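Local coordinates for protein ATP synthase epsilon chain (PDB 5IK2) that is the epsilon subunit of the F1 sector of ATP synthase, which probably couples a proton gradient to ATP synthesis, and can itself bind ATP, at residues K14-E19 with A82-E87; R26-E31 with P44-P49; A36-L41 with L68-D73; K95-H100 with R119-A124. The protein carries 2 engineered substitutions. All blocks are in the same frame, centred on the assembly; numbering follows the deposited sequence.

Contact 1: K14-E19 with A82-E87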
loop_
_atom_site.group_PDB
_atom_site.type_symbol
_atom_site.label_atom_id
_atom_site.label_comp_id
_atom_site.label_asym_id
_atom_site.label_seq_id
_atom_site.Cartn_x
_atom_site.Cartn_y
_atom_site.Cartn_z
ATOM N N LYS H 14 14.915 16.379 52.538
ATOM C CA LYS H 14 14.841 16.327 53.999
ATOM C C LYS H 14 14.814 14.866 54.439
ATOM O O LYS H 14 14.018 14.080 53.927
ATOM C CB LYS H 14 13.593 17.045 54.511
ATOM C CG LYS H 14 13.565 18.531 54.189
ATOM C CD LYS H 14 12.522 19.257 55.023
ATOM C CE LYS H 14 12.525 20.753 54.748
ATOM N NZ LYS H 14 11.581 21.476 55.644
ATOM N N VAL H 15 15.677 14.521 55.395
ATOM C CA VAL H 15 15.894 13.133 55.822
ATOM C C VAL H 15 15.168 12.814 57.128
ATOM O O VAL H 15 14.523 11.770 57.235
ATOM C CB VAL H 15 17.405 12.836 55.980
ATOM C CG1 VAL H 15 17.642 11.374 56.357
ATOM C CG2 VAL H 15 18.146 13.195 54.696
ATOM N N PHE H 16 15.299 13.697 58.119
ATOM C CA PHE H 16 14.617 13.550 59.408
ATOM C C PHE H 16 13.838 14.818 59.747
ATOM O O PHE H 16 14.300 15.929 59.481
ATOM C CB PHE H 16 15.626 13.250 60.523
ATOM C CG PHE H 16 14.990 12.889 61.840
ATOM C CD1 PHE H 16 14.658 11.569 62.128
ATOM C CD2 PHE H 16 14.717 13.870 62.792
ATOM C CE1 PHE H 16 14.067 11.232 63.339
ATOM C CE2 PHE H 16 14.126 13.540 64.003
ATOM C CZ PHE H 16 13.803 12.218 64.278
ATOM N N GLN H 17 12.654 14.629 60.331
ATOM C CA GLN H 17 11.819 15.721 60.831
ATOM C C GLN H 17 11.060 15.238 62.066
ATOM O O GLN H 17 10.445 14.169 62.035
ATOM C CB GLN H 17 10.824 16.177 59.760
ATOM C CG GLN H 17 11.432 17.001 58.639
ATOM C CD GLN H 17 10.383 17.543 57.682
ATOM O OE1 GLN H 17 9.539 16.791 57.188
ATOM N NE2 GLN H 17 10.427 18.848 57.411
ATOM N N GLY H 18 11.105 16.019 63.143
ATOM C CA GLY H 18 10.403 15.673 64.384
ATOM C C GLY H 18 10.928 16.405 65.603
ATOM O O GLY H 18 11.958 17.077 65.539
ATOM N N GLU H 19 10.205 16.269 66.712
ATOM C CA GLU H 19 10.600 16.857 67.990
ATOM C C GLU H 19 11.342 15.824 68.831
ATOM O O GLU H 19 10.814 14.740 69.084
ATOM C CB GLU H 19 9.376 17.372 68.745
ATOM C CG GLU H 19 8.737 18.589 68.097
ATOM C CD GLU H 19 7.797 19.321 69.033
ATOM O OE1 GLU H 19 6.855 18.681 69.551
ATOM O OE2 GLU H 19 8.002 20.536 69.248
ATOM N N ALA H 82 22.973 12.007 54.191
ATOM C CA ALA H 82 22.300 11.614 55.429
ATOM C C ALA H 82 21.300 10.503 55.110
ATOM O O ALA H 82 20.441 10.681 54.245
ATOM C CB ALA H 82 21.601 12.809 56.057
ATOM N N GLU H 83 21.426 9.359 55.784
ATOM C CA GLU H 83 20.527 8.224 55.560
ATOM C C GLU H 83 20.092 7.565 56.863
ATOM O O GLU H 83 20.906 7.353 57.762
ATOM C CB GLU H 83 21.189 7.161 54.675
ATOM C CG GLU H 83 21.555 7.617 53.265
ATOM C CD GLU H 83 23.001 8.063 53.097
ATOM O OE1 GLU H 83 23.832 7.857 54.008
ATOM O OE2 GLU H 83 23.314 8.617 52.023
ATOM N N LEU H 84 18.802 7.232 56.939
ATOM C CA LEU H 84 18.263 6.345 57.974
ATOM C C LEU H 84 18.692 4.908 57.638
ATOM O O LEU H 84 19.071 4.641 56.495
ATOM C CB LEU H 84 16.733 6.438 58.005
ATOM C CG LEU H 84 16.111 7.804 58.317
ATOM C CD1 LEU H 84 14.673 7.861 57.825
ATOM C CD2 LEU H 84 16.184 8.106 59.806
ATOM N N PRO H 85 18.630 3.973 58.616
ATOM C CA PRO H 85 19.091 2.593 58.368
ATOM C C PRO H 85 18.457 1.901 57.155
ATOM O O PRO H 85 19.166 1.260 56.376
ATOM C CB PRO H 85 18.703 1.860 59.659
ATOM C CG PRO H 85 18.669 2.923 60.700
ATOM C CD PRO H 85 18.108 4.118 59.990
ATOM N N GLU H 86 17.141 2.052 57.002
ATOM C CA GLU H 86 16.383 1.393 55.925
ATOM C C GLU H 86 16.737 1.839 54.495
ATOM O O GLU H 86 16.538 1.072 53.551
ATOM C CB GLU H 86 14.860 1.524 56.150
ATOM C CG GLU H 86 14.272 2.939 56.060
ATOM C CD GLU H 86 14.047 3.612 57.409
ATOM O OE1 GLU H 86 14.816 3.346 58.362
ATOM O OE2 GLU H 86 13.100 4.426 57.510
ATOM N N GLU H 87 17.256 3.059 54.339
ATOM C CA GLU H 87 17.541 3.629 53.009
ATOM C C GLU H 87 19.045 3.684 52.649
ATOM O O GLU H 87 19.459 4.513 51.833
ATOM C CB GLU H 87 16.860 5.007 52.868
ATOM C CG GLU H 87 17.438 6.138 53.718
ATOM C CD GLU H 87 16.500 7.334 53.869
ATOM O OE1 GLU H 87 15.486 7.430 53.142
ATOM O OE2 GLU H 87 16.781 8.192 54.730
HETATM O O HOH W 1 14.247 9.823 55.042
#
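V15 reaches across to A82 with both of its methyl branches. CG1 lies anti to the backbone N (chi1 -177°) and CG2 beside it, which sets the pair as a fork over A82. V15 CG2 comes within 3.4 Å of A82 O and rests on A82 CB, while V15 CG1 stands 3.7 Å from E87 OE2, where the two side chains run obliquely past each other. The branched end of L84 approaches the same strand. L84 CD1 lies 4.0 Å from V15 O, and L84 CD2 meets the F16 ring at the edge, near the ring plane, 4.4 Å from F16 CD1. V15 and F16 both face I8 in a classic beta bulge. Chi1 of E87 (70°) puts CG between the backbone N and the carbonyl carbon, and the chain, extended beyond it, carries OE2 to L84 N, which donates to E87 OE2 at 3.1 Å in a nearly straight bond (174°). A water within 3.0 Å of E87 OE2 also lies in bonding reach of V15 O. E83 of the ATP site faces away and is salt-bridged to R127. Branched aliphatic groups suit the apolar part of the contact, whereas a glutamate suits the turn, where one oxygen ties down a backbone N-H; its weak, long ion pair with R13 would add slight electrostatic support.

Contact 2: R26-E31 with P44-P49; sequences RGVEGE and PLKTAP
R26 lies along A48 for nearly its whole length. R26 CB starts 4.1 Å from A48 CB, and CG, anti to the backbone N (chi1 -164°), carries the chain onward past it. R26 CD lies 3.9 Å from A48 CB and also passes CD of K46. A bend at chi3 (-58°) then lays the guanidinium over A48. R26 NE is 3.7 Å from A48 CB, which sits above one face of the group, offset toward the rim, and 3.4 Å from R26 CZ. NH1 meets that methyl too, and R26 NH2 goes on to P49, 4.0 Å from P49 CD. Alanine suits this place because a small methyl lets a flat cation lie close. The backbones are joined by a single bridge between G27 and L45. K46 N donates to R26 O at 3.0 Å, and V28 N donates to P44 O at 3.1 Å. A beta carbon on G27 would clash with G30 O, so glycine fits the turn. V28 CG1 packs on P44 CB at 3.9 Å, and the extended K46 chain brings CE near V28 O. A water joins R26 N to P49 O. Around this contact, L45 packs on A25 of strand 19-26 and bonds to G66 through its backbone, T47 and P49 lean on helix 114-133, and V28 and P44 touch another protein chain.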
loop_
_atom_site.group_PDB
_atom_site.type_symbol
_atom_site.label_atom_id
_atom_site.label_comp_id
_atom_site.label_asym_id
_atom_site.label_seq_id
_atom_site.Cartn_x
_atom_site.Cartn_y
_atom_site.Cartn_z
ATOM N N ARG H 26 28.329 14.195 66.960
ATOM C CA ARG H 26 29.773 14.177 67.200
ATOM C C ARG H 26 30.457 15.355 66.504
ATOM O O ARG H 26 30.802 15.283 65.325
ATOM C CB ARG H 26 30.371 12.844 66.740
ATOM C CG ARG H 26 31.771 12.572 67.275
ATOM C CD ARG H 26 32.334 11.279 66.712
ATOM N NE ARG H 26 31.481 10.129 67.021
ATOM C CZ ARG H 26 31.559 8.930 66.439
ATOM N NH1 ARG H 26 32.463 8.674 65.492
ATOM N NH2 ARG H 26 30.714 7.969 66.809
ATOM N N GLY H 27 30.644 16.442 67.251
ATOM C CA GLY H 27 31.335 17.628 66.750
ATOM C C GLY H 27 32.829 17.404 66.591
ATOM O O GLY H 27 33.389 16.461 67.159
ATOM N N VAL H 28 33.467 18.271 65.805
ATOM C CA VAL H 28 34.926 18.214 65.592
ATOM C C VAL H 28 35.744 18.370 66.886
ATOM O O VAL H 28 36.823 17.784 67.005
ATOM C CB VAL H 28 35.418 19.234 64.524
ATOM C CG1 VAL H 28 34.972 18.804 63.133
ATOM C CG2 VAL H 28 34.961 20.662 64.823
ATOM N N GLU H 29 35.221 19.143 67.842
ATOM C CA GLU H 29 35.862 19.343 69.150
ATOM C C GLU H 29 35.395 18.336 70.210
ATOM O O GLU H 29 36.158 17.996 71.115
ATOM C CB GLU H 29 35.617 20.773 69.652
ATOM C CG GLU H 29 36.067 21.875 68.694
ATOM C CD GLU H 29 37.535 21.773 68.306
ATOM O OE1 GLU H 29 38.380 21.566 69.204
ATOM O OE2 GLU H 29 37.846 21.903 67.101
ATOM N N GLY H 30 34.151 17.874 70.108
ATOM C CA GLY H 30 33.622 16.876 71.038
ATOM C C GLY H 30 32.162 16.533 70.800
ATOM O O GLY H 30 31.491 17.167 69.985
ATOM N N GLU H 31 31.679 15.526 71.527
ATOM C CA GLU H 31 30.293 15.063 71.417
ATOM C C GLU H 31 29.325 16.088 72.016
ATOM O O GLU H 31 29.370 16.357 73.215
ATOM C CB GLU H 31 30.129 13.706 72.117
ATOM C CG GLU H 31 28.717 13.132 72.083
ATOM C CD GLU H 31 28.672 11.660 72.453
ATOM O OE1 GLU H 31 29.091 10.826 71.624
ATOM O OE2 GLU H 31 28.209 11.336 73.569
ATOM N N PRO H 44 31.254 22.352 62.838
ATOM C CA PRO H 44 31.342 21.198 61.933
ATOM C C PRO H 44 31.239 19.870 62.684
ATOM O O PRO H 44 31.636 19.784 63.853
ATOM C CB PRO H 44 32.731 21.348 61.290
ATOM C CG PRO H 44 33.115 22.768 61.503
ATOM C CD PRO H 44 32.490 23.154 62.807
ATOM N N LEU H 45 30.699 18.857 62.011
ATOM C CA LEU H 45 30.572 17.515 62.569
ATOM C C LEU H 45 31.544 16.577 61.875
ATOM O O LEU H 45 31.831 16.737 60.687
ATOM C CB LEU H 45 29.149 16.984 62.375
ATOM C CG LEU H 45 28.001 17.756 63.026
ATOM C CD1 LEU H 45 26.670 17.149 62.608
ATOM C CD2 LEU H 45 28.136 17.763 64.541
ATOM N N LYS H 46 32.050 15.601 62.627
ATOM C CA LYS H 46 32.801 14.490 62.050
ATOM C C LYS H 46 31.827 13.558 61.346
ATOM O O LYS H 46 30.641 13.521 61.686
ATOM C CB LYS H 46 33.554 13.711 63.131
ATOM C CG LYS H 46 34.643 14.502 63.834
ATOM C CD LYS H 46 35.307 13.671 64.921
ATOM C CE LYS H 46 36.404 14.455 65.625
ATOM N NZ LYS H 46 37.077 13.657 66.688
ATOM N N THR H 47 32.330 12.812 60.365
ATOM C CA THR H 47 31.544 11.778 59.703
ATOM C C THR H 47 31.264 10.686 60.734
ATOM O O THR H 47 32.165 9.936 61.113
ATOM C CB THR H 47 32.272 11.208 58.469
ATOM O OG1 THR H 47 32.422 12.244 57.491
ATOM C CG2 THR H 47 31.496 10.047 57.848
ATOM N N ALA H 48 30.017 10.637 61.202
ATOM C CA ALA H 48 29.613 9.747 62.290
ATOM C C ALA H 48 28.085 9.611 62.351
ATOM O O ALA H 48 27.372 10.367 61.683
ATOM C CB ALA H 48 30.151 10.278 63.611
ATOM N N PRO H 49 27.573 8.637 63.137
ATOM C CA PRO H 49 26.121 8.558 63.334
ATOM C C PRO H 49 25.579 9.696 64.202
ATOM O O PRO H 49 26.198 10.043 65.209
ATOM C CB PRO H 49 25.927 7.210 64.047
ATOM C CG PRO H 49 27.186 6.451 63.818
ATOM C CD PRO H 49 28.263 7.486 63.745
HETATM O O HOH W 2 27.284 12.716 64.720
#

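Contact 3: A36-L41 with L68-D73; sequences AGHIPL and LEVRPD
L41 and V70 exchange two backbone hydrogen bonds as an antiparallel hydrogen-bonded pair. V70 N donates to L41 O at 2.7 Å, and L41 N to V70 O at 3.2 Å. CA-H...O contacts flank them: P40 CA lies 3.4 Å from V70 O, and E69 CA 3.5 Å from L41 O. A side-chain bond stiffens the loop before the strand. Chi1 of H38 (-167°) swings the imidazole away from its own N and lets H38 ND1 donate to I39 O at 2.7 Å, in the ring plane and on a lone pair. The backbone pairing joins strand 41-44 to strand 66-70 in the beta-sandwich domain, and L41 carries the sheet across the interface by pairing in parallel with a strand of another protein chain. Among apolar contacts, V70 CG1 touches H38 obliquely to its ring, 3.7 Å from H38 ND1, the two side chains crossing at about a right angle. With an alanine in place of H38, I39 O would probably lose its donor and V70 CG1 its ring neighbour. P40 CG meets P72 CD at 4.0 Å, the two rings slanting past each other. Of the charged groups, R71 and E69 feel each other only through a long ion pair, since E69 OE1 lies well out of the guanidinium plane and accepts a hydrogen bond from N76.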
loop_
_atom_site.group_PDB
_atom_site.type_symbol
_atom_site.label_atom_id
_atom_site.label_comp_id
_atom_site.label_asym_id
_atom_site.label_seq_id
_atom_site.Cartn_x
_atom_site.Cartn_y
_atom_site.Cartn_z
ATOM N N ALA H 36 16.609 21.286 74.330
ATOM C CA ALA H 36 15.888 22.560 74.214
ATOM C C ALA H 36 16.534 23.662 75.057
ATOM O O ALA H 36 17.067 23.397 76.139
ATOM C CB ALA H 36 14.430 22.382 74.609
ATOM N N GLY H 37 16.485 24.891 74.547
ATOM C CA GLY H 37 17.071 26.048 75.223
ATOM C C GLY H 37 18.591 26.092 75.221
ATOM O O GLY H 37 19.195 26.635 76.148
ATOM N N HIS H 38 19.210 25.529 74.184
ATOM C CA HIS H 38 20.664 25.576 74.018
ATOM C C HIS H 38 21.059 26.923 73.410
ATOM O O HIS H 38 20.278 27.533 72.674
ATOM C CB HIS H 38 21.133 24.422 73.125
ATOM C CG HIS H 38 22.615 24.204 73.136
ATOM N ND1 HIS H 38 23.488 24.976 72.399
ATOM C CD2 HIS H 38 23.376 23.292 73.784
ATOM C CE1 HIS H 38 24.723 24.554 72.599
ATOM N NE2 HIS H 38 24.683 23.532 73.434
ATOM N N ILE H 39 22.273 27.374 73.719
ATOM C CA ILE H 39 22.790 28.656 73.219
ATOM C C ILE H 39 22.984 28.529 71.697
ATOM O O ILE H 39 23.369 27.455 71.222
ATOM C CB ILE H 39 24.133 29.053 73.899
ATOM C CG1 ILE H 39 24.002 29.075 75.438
ATOM C CG2 ILE H 39 24.625 30.416 73.414
ATOM C CD1 ILE H 39 24.736 27.956 76.159
ATOM N N PRO H 40 22.694 29.605 70.927
ATOM C CA PRO H 40 22.989 29.596 69.488
ATOM C C PRO H 40 24.439 29.210 69.162
ATOM O O PRO H 40 25.374 29.862 69.634
ATOM C CB PRO H 40 22.689 31.035 69.066
ATOM C CG PRO H 40 21.594 31.450 69.980
ATOM C CD PRO H 40 21.888 30.787 71.299
ATOM N N LEU H 41 24.601 28.147 68.373
ATOM C CA LEU H 41 25.906 27.532 68.110
ATOM C C LEU H 41 25.976 26.973 66.689
ATOM O O LEU H 41 24.990 26.432 66.183
ATOM C CB LEU H 41 26.161 26.406 69.124
ATOM C CG LEU H 41 27.375 25.478 68.951
ATOM C CD1 LEU H 41 28.685 26.245 69.064
ATOM C CD2 LEU H 41 27.332 24.354 69.975
ATOM N N LEU H 68 26.473 21.343 62.222
ATOM C CA LEU H 68 25.338 21.561 63.118
ATOM C C LEU H 68 25.047 23.053 63.224
ATOM O O LEU H 68 25.973 23.859 63.225
ATOM C CB LEU H 68 25.671 20.999 64.503
ATOM C CG LEU H 68 24.628 21.075 65.620
ATOM C CD1 LEU H 68 23.392 20.257 65.281
ATOM C CD2 LEU H 68 25.248 20.589 66.919
ATOM N N GLU H 69 23.766 23.412 63.297
ATOM C CA GLU H 69 23.345 24.792 63.577
ATOM C C GLU H 69 22.235 24.788 64.628
ATOM O O GLU H 69 21.096 24.409 64.343
ATOM C CB GLU H 69 22.867 25.502 62.307
ATOM C CG GLU H 69 22.685 27.013 62.487
ATOM C CD GLU H 69 21.395 27.577 61.907
ATOM O OE1 GLU H 69 20.466 26.811 61.578
ATOM O OE2 GLU H 69 21.303 28.815 61.793
ATOM N N VAL H 70 22.580 25.220 65.839
ATOM C CA VAL H 70 21.666 25.205 66.977
ATOM C C VAL H 70 21.056 26.587 67.202
ATOM O O VAL H 70 21.745 27.601 67.101
ATOM C CB VAL H 70 22.393 24.776 68.272
ATOM C CG1 VAL H 70 21.396 24.595 69.415
ATOM C CG2 VAL H 70 23.196 23.501 68.040
ATOM N N ARG H 71 19.753 26.607 67.465
ATOM C CA ARG H 71 19.072 27.739 68.096
ATOM C C ARG H 71 18.296 27.187 69.302
ATOM O O ARG H 71 18.103 25.968 69.401
ATOM C CB ARG H 71 18.117 28.427 67.112
ATOM C CG ARG H 71 18.756 29.484 66.216
ATOM C CD ARG H 71 19.355 28.893 64.948
ATOM N NE ARG H 71 18.333 28.368 64.037
ATOM C CZ ARG H 71 17.614 29.086 63.170
ATOM N NH1 ARG H 71 17.771 30.408 63.054
ATOM N NH2 ARG H 71 16.715 28.471 62.402
ATOM N N PRO H 72 17.856 28.065 70.228
ATOM C CA PRO H 72 16.964 27.588 71.301
ATOM C C PRO H 72 15.625 27.037 70.776
ATOM O O PRO H 72 15.054 26.124 71.381
ATOM C CB PRO H 72 16.744 28.838 72.170
ATOM C CG PRO H 72 17.107 29.995 71.302
ATOM C CD PRO H 72 18.183 29.496 70.387
ATOM N N ASP H 73 15.158 27.592 69.658
ATOM C CA ASP H 73 13.916 27.181 69.001
ATOM C C ASP H 73 14.084 25.950 68.093
ATOM O O ASP H 73 13.233 25.061 68.099
ATOM C CB ASP H 73 13.380 28.362 68.178
ATOM C CG ASP H 73 11.983 28.123 67.636
ATOM O OD1 ASP H 73 11.097 27.698 68.410
ATOM O OD2 ASP H 73 11.768 28.382 66.431
#

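Contact 4: K95-H100 with R119-A124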
loop_
_atom_site.group_PDB
_atom_site.type_symbol
_atom_site.label_atom_id
_atom_site.label_comp_id
_atom_site.label_asym_id
_atom_site.label_seq_id
_atom_site.Cartn_x
_atom_site.Cartn_y
_atom_site.Cartn_z
ATOM N N LYS H 95 31.619 -2.545 49.243
ATOM C CA LYS H 95 32.528 -2.381 48.099
ATOM C C LYS H 95 33.277 -1.047 48.139
ATOM O O LYS H 95 34.439 -0.980 47.739
ATOM C CB LYS H 95 31.774 -2.540 46.773
ATOM C CG LYS H 95 31.369 -3.980 46.493
ATOM C CD LYS H 95 30.246 -4.087 45.475
ATOM C CE LYS H 95 29.787 -5.531 45.322
ATOM N NZ LYS H 95 28.488 -5.640 44.603
ATOM N N ALA H 96 32.609 -0.000 48.623
ATOM C CA ALA H 96 33.244 1.301 48.849
ATOM C C ALA H 96 34.274 1.245 49.981
ATOM O O ALA H 96 35.344 1.850 49.873
ATOM C CB ALA H 96 32.194 2.360 49.143
ATOM N N LYS H 97 33.948 0.527 51.057
ATOM C CA LYS H 97 34.879 0.325 52.176
ATOM C C LYS H 97 36.144 -0.402 51.716
ATOM O O LYS H 97 37.257 0.067 51.966
ATOM C CB LYS H 97 34.216 -0.470 53.310
ATOM C CG LYS H 97 35.082 -0.624 54.559
ATOM C CD LYS H 97 34.554 -1.689 55.507
ATOM C CE LYS H 97 35.633 -2.132 56.482
ATOM N NZ LYS H 97 35.111 -3.051 57.528
ATOM N N ALA H 98 35.956 -1.544 51.054
ATOM C CA ALA H 98 37.064 -2.366 50.552
ATOM C C ALA H 98 37.919 -1.642 49.505
ATOM O O ALA H 98 39.132 -1.854 49.440
ATOM C CB ALA H 98 36.533 -3.677 49.984
ATOM N N ARG H 99 37.281 -0.800 48.691
ATOM C CA ARG H 99 37.979 0.033 47.710
ATOM C C ARG H 99 38.920 1.024 48.399
ATOM O O ARG H 99 40.132 0.994 48.178
ATOM C CB ARG H 99 36.963 0.789 46.839
ATOM C CG ARG H 99 37.555 1.724 45.784
ATOM C CD ARG H 99 36.545 2.772 45.337
ATOM N NE ARG H 99 37.161 3.818 44.521
ATOM C CZ ARG H 99 36.535 4.906 44.064
ATOM N NH1 ARG H 99 35.247 5.124 44.329
ATOM N NH2 ARG H 99 37.208 5.789 43.330
ATOM N N HIS H 100 38.351 1.887 49.237
ATOM C CA HIS H 100 39.089 3.014 49.816
ATOM C C HIS H 100 40.117 2.617 50.880
ATOM O O HIS H 100 41.161 3.257 50.976
ATOM C CB HIS H 100 38.121 4.067 50.373
ATOM C CG HIS H 100 37.275 4.716 49.321
ATOM N ND1 HIS H 100 37.813 5.309 48.199
ATOM C CD2 HIS H 100 35.934 4.868 49.217
ATOM C CE1 HIS H 100 36.842 5.793 47.449
ATOM N NE2 HIS H 100 35.690 5.539 48.044
ATOM N N ARG H 119 38.014 10.271 53.784
ATOM C CA ARG H 119 36.643 10.760 53.995
ATOM C C ARG H 119 35.597 9.830 53.370
ATOM O O ARG H 119 34.543 9.598 53.965
ATOM C CB ARG H 119 36.479 12.194 53.467
ATOM C CG ARG H 119 37.133 13.242 54.357
ATOM C CD ARG H 119 36.910 14.660 53.850
ATOM N NE ARG H 119 37.739 14.972 52.684
ATOM C CZ ARG H 119 37.827 16.171 52.099
ATOM N NH1 ARG H 119 37.133 17.217 52.551
ATOM N NH2 ARG H 119 38.623 16.326 51.041
ATOM N N ALA H 120 35.898 9.302 52.183
ATOM C CA ALA H 120 35.034 8.313 51.518
ATOM C C ALA H 120 34.975 6.976 52.273
ATOM O O ALA H 120 33.936 6.313 52.280
ATOM C CB ALA H 120 35.486 8.091 50.081
ATOM N N LEU H 121 36.091 6.586 52.892
ATOM C CA LEU H 121 36.137 5.409 53.771
ATOM C C LEU H 121 35.282 5.610 55.028
ATOM O O LEU H 121 34.562 4.699 55.441
ATOM C CB LEU H 121 37.586 5.085 54.168
ATOM C CG LEU H 121 37.840 3.939 55.156
ATOM C CD1 LEU H 121 37.236 2.635 54.657
ATOM C CD2 LEU H 121 39.332 3.781 55.406
ATOM N N GLU H 122 35.377 6.796 55.629
ATOM C CA GLU H 122 34.562 7.154 56.799
ATOM C C GLU H 122 33.062 7.188 56.488
ATOM O O GLU H 122 32.249 6.794 57.325
ATOM C CB GLU H 122 35.003 8.505 57.377
ATOM C CG GLU H 122 36.314 8.437 58.146
ATOM C CD GLU H 122 36.879 9.800 58.505
ATOM O OE1 GLU H 122 36.172 10.820 58.352
ATOM O OE2 GLU H 122 38.042 9.849 58.953
ATOM N N ARG H 123 32.710 7.667 55.293
ATOM C CA ARG H 123 31.324 7.649 54.810
ATOM C C ARG H 123 30.785 6.221 54.707
ATOM O O ARG H 123 29.642 5.960 55.085
ATOM C CB ARG H 123 31.224 8.337 53.444
ATOM C CG ARG H 123 29.813 8.477 52.892
ATOM C CD ARG H 123 29.825 9.032 51.477
ATOM N NE ARG H 123 30.308 10.413 51.424
ATOM C CZ ARG H 123 30.447 11.132 50.307
ATOM N NH1 ARG H 123 30.140 10.618 49.115
ATOM N NH2 ARG H 123 30.895 12.384 50.381
ATOM N N ALA H 124 31.615 5.313 54.195
ATOM C CA ALA H 124 31.235 3.909 54.017
ATOM C C ALA H 124 31.057 3.170 55.341
ATOM O O ALA H 124 30.071 2.452 55.515
ATOM C CB ALA H 124 32.262 3.190 53.153
#
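A120 sets its methyl over one face of the H100 imidazole, A120 CB lying 3.5 Å from the H100 ring centroid and 24° off the normal, a CH-pi contact. With CG anti to its carbonyl carbon (chi1 -65°), H100 turns its ring toward the partner helix, while R99 CD, from its own helix, lies over the opposite face. H100 CB meets L121 CB at 4.0 Å. Further along, A96 CB touches A124 CB at 4.1 Å, and A124 CB also approaches K97 N. These small residues let the segment axes come within 8.5 Å of each other, antiparallel at 150°, as befits a helical hairpin in a predicted coiled coil. The other flank is looser: L121 CD1 lies 3.7 Å from K97 O and brushes K97 CG, but the extended lysine chain then leaves L121 and runs on beside E125 and L128, further along the same helix. Replacing H100 with an alanine would probably open a gap under A120 and take away the ring that H117 also meets. With methyl groups, a ring face and aliphatic stems as its material, what crosses this contact is shape and dispersion, with no charged group engaged between the two segments.

How the contacts relate
Contacts 1, 2 and 3 reach the sheet of the beta-sandwich domain, whereas contact 4 joins the helices of the C-terminal hairpin. Contacts 2 and 3, with centres about 16 Å apart, alternate along the chain and touch where L45 CG lies 4.0 Å from L68 N. Contact 2 meets contact 4, T47 CG2 coming 3.4 Å from E122 O, so it links sandwich and hairpin. The ATP site, empty here and with A89 and A92 engineered, draws on both domains: E83 comes from contact 1, R99 and R123 from contact 4, and R127, its side chain about 3 Å from that of E83, from the helix of R123. Contact 3 is remote, its centre about 32 Å from contact 4's.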